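Local coordinates for YkuI protein (Bacillus subtilis, PDB 2BAS), which binds the second messenger cyclic di-GMP through its EAL domain and is probably a phosphodiesterase that cleaves it, at residues Gln113-Leu118 with His150-Asp155. Residues are numbered along the deposited sequence; the frame is centred on the assembly and turned at random.
Sequences QDANLL and HNFEGD
Asn116, in the first turn of the short helix 115-118, reaches across to the loop 150-155 and meets its backbone with both ends of the side-chain amide. ND2 donates to Asn151 O and OD1 accepts from Glu153 N. Both bonds are nearly straight, at 164° and 167°, but each is weak, with ND2 to Asn151 O and OD1 to Glu153 N both at 3.4 Å. Asparagine suits the place because one flat group supplies the donor and the acceptor that the peptide units flanking Phe152 require. The Asn116 first torsion, with CG anti to the carbonyl carbon, carries the amide toward the loop. Its plane is only 4° from that of the Phe152 ring, yet Asn116 OD1 approaches Phe152 CD1 obliquely, at 3.2 Å, and the two groups slide past each other.

The closer-packed, apolar part lies on the inner side, where Ala115 is buried and its CB comes within 3.7 Å of Phe152 CD1. Alanine is small enough to let the ring approach the helix while its methyl also rests on Ile147 of strand 143-147. The phenyl ring continues to Leu159 of helix 156-167, and Gly154 N sits over the centre of one face.

The outer side is looser and more polar. Asn151 and Glu153 are exposed, and the bent Glu153 side chain crosses that of Asn116 at about a right angle without bonding to it. At the start of the helix, Asp114 serves as N-cap through a weak bond from Asn116 N to its OD1.

Asn151 O and Glu153 N would probably both lose this partner if an alanine replaced Asn116, leaving the loop less firmly fixed. In the TIM-type beta/alpha barrel of this EAL domain, the contact joins the short helix after strand 108-112 to the loop after the adjacent parallel strand 143-147, through a small apolar patch and two weak hydrogen bonds from one side-chain amide: a largely polar, lightly held link.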
# COMPACT_ATOMS: atom_id res chain seq x y z
N GLN A 113 -16.28 -5.00 -19.53
CA GLN A 113 -17.72 -4.81 -19.50
C GLN A 113 -18.12 -3.65 -18.62
O GLN A 113 -17.64 -3.53 -17.50
CB GLN A 113 -18.40 -6.09 -19.03
CG GLN A 113 -18.30 -7.20 -20.04
CD GLN A 113 -19.35 -7.07 -21.12
OE1 GLN A 113 -20.55 -7.10 -20.84
NE2 GLN A 113 -18.91 -6.94 -22.37
N ASP A 114 -18.99 -2.80 -19.15
CA ASP A 114 -19.52 -1.63 -18.47
C ASP A 114 -20.40 -2.07 -17.29
O ASP A 114 -21.38 -2.79 -17.48
CB ASP A 114 -20.32 -0.80 -19.47
CG ASP A 114 -20.67 0.60 -18.97
OD1 ASP A 114 -20.43 0.91 -17.78
OD2 ASP A 114 -21.21 1.39 -19.79
N ALA A 115 -20.03 -1.66 -16.09
CA ALA A 115 -20.74 -2.03 -14.87
C ALA A 115 -22.21 -1.59 -14.88
O ALA A 115 -23.08 -2.34 -14.42
CB ALA A 115 -20.03 -1.48 -13.66
N ASN A 116 -22.47 -0.39 -15.39
CA ASN A 116 -23.84 0.12 -15.47
C ASN A 116 -24.71 -0.71 -16.41
O ASN A 116 -25.85 -1.05 -16.06
CB ASN A 116 -23.86 1.60 -15.89
CG ASN A 116 -22.96 2.48 -15.04
OD1 ASN A 116 -23.04 2.49 -13.80
ND2 ASN A 116 -22.09 3.24 -15.70
N LEU A 117 -24.19 -1.04 -17.59
CA LEU A 117 -24.92 -1.89 -18.55
C LEU A 117 -25.16 -3.27 -17.96
O LEU A 117 -26.24 -3.84 -18.12
CB LEU A 117 -24.17 -2.04 -19.87
CG LEU A 117 -23.92 -0.80 -20.72
CD1 LEU A 117 -23.22 -1.19 -22.02
CD2 LEU A 117 -25.21 -0.04 -21.02
N LEU A 118 -24.15 -3.77 -17.26
CA LEU A 118 -24.19 -5.08 -16.65
C LEU A 118 -25.25 -5.15 -15.55
O LEU A 118 -26.01 -6.11 -15.46
CB LEU A 118 -22.80 -5.40 -16.09
CG LEU A 118 -22.40 -6.85 -15.84
CD1 LEU A 118 -22.43 -7.66 -17.13
CD2 LEU A 118 -21.01 -6.90 -15.23
N HIS A 150 -14.98 3.22 -11.54
CA HIS A 150 -14.91 4.66 -11.65
C HIS A 150 -16.25 5.22 -12.14
O HIS A 150 -16.76 6.21 -11.61
CB HIS A 150 -13.75 5.06 -12.58
CG HIS A 150 -13.88 6.44 -13.16
ND1 HIS A 150 -13.83 7.58 -12.39
CD2 HIS A 150 -14.04 6.85 -14.44
CE1 HIS A 150 -13.97 8.64 -13.17
NE2 HIS A 150 -14.10 8.23 -14.42
N ASN A 151 -16.83 4.54 -13.12
CA ASN A 151 -18.05 5.00 -13.77
C ASN A 151 -19.38 4.73 -13.04
O ASN A 151 -20.42 5.21 -13.47
CB ASN A 151 -18.11 4.40 -15.18
CG ASN A 151 -16.97 4.86 -16.06
OD1 ASN A 151 -16.64 6.05 -16.10
ND2 ASN A 151 -16.36 3.92 -16.77
N PHE A 152 -19.32 3.99 -11.94
CA PHE A 152 -20.53 3.41 -11.34
C PHE A 152 -21.46 4.36 -10.60
O PHE A 152 -21.08 4.95 -9.58
CB PHE A 152 -20.17 2.21 -10.47
CG PHE A 152 -21.30 1.24 -10.27
CD1 PHE A 152 -21.96 0.69 -11.38
CD2 PHE A 152 -21.70 0.86 -9.00
CE1 PHE A 152 -23.01 -0.21 -11.21
CE2 PHE A 152 -22.74 -0.04 -8.82
CZ PHE A 152 -23.40 -0.58 -9.93
N GLU A 153 -22.68 4.50 -11.11
CA GLU A 153 -23.70 5.35 -10.49
C GLU A 153 -24.52 4.59 -9.46
O GLU A 153 -25.08 5.20 -8.54
CB GLU A 153 -24.65 5.94 -11.54
CG GLU A 153 -24.10 7.13 -12.32
CD GLU A 153 -23.13 6.73 -13.42
OE1 GLU A 153 -23.22 5.57 -13.90
OE2 GLU A 153 -22.29 7.56 -13.81
N GLY A 154 -24.59 3.27 -9.60
CA GLY A 154 -25.40 2.43 -8.73
C GLY A 154 -24.89 2.25 -7.31
O GLY A 154 -23.92 2.90 -6.89
N ASP A 155 -25.56 1.37 -6.58
CA ASP A 155 -25.18 1.00 -5.22
C ASP A 155 -23.94 0.13 -5.32
O ASP A 155 -23.97 -0.92 -5.97
CB ASP A 155 -26.35 0.26 -4.54
CG ASP A 155 -26.03 -0.18 -3.11
OD1 ASP A 155 -24.96 -0.77 -2.87
OD2 ASP A 155 -26.89 0.05 -2.24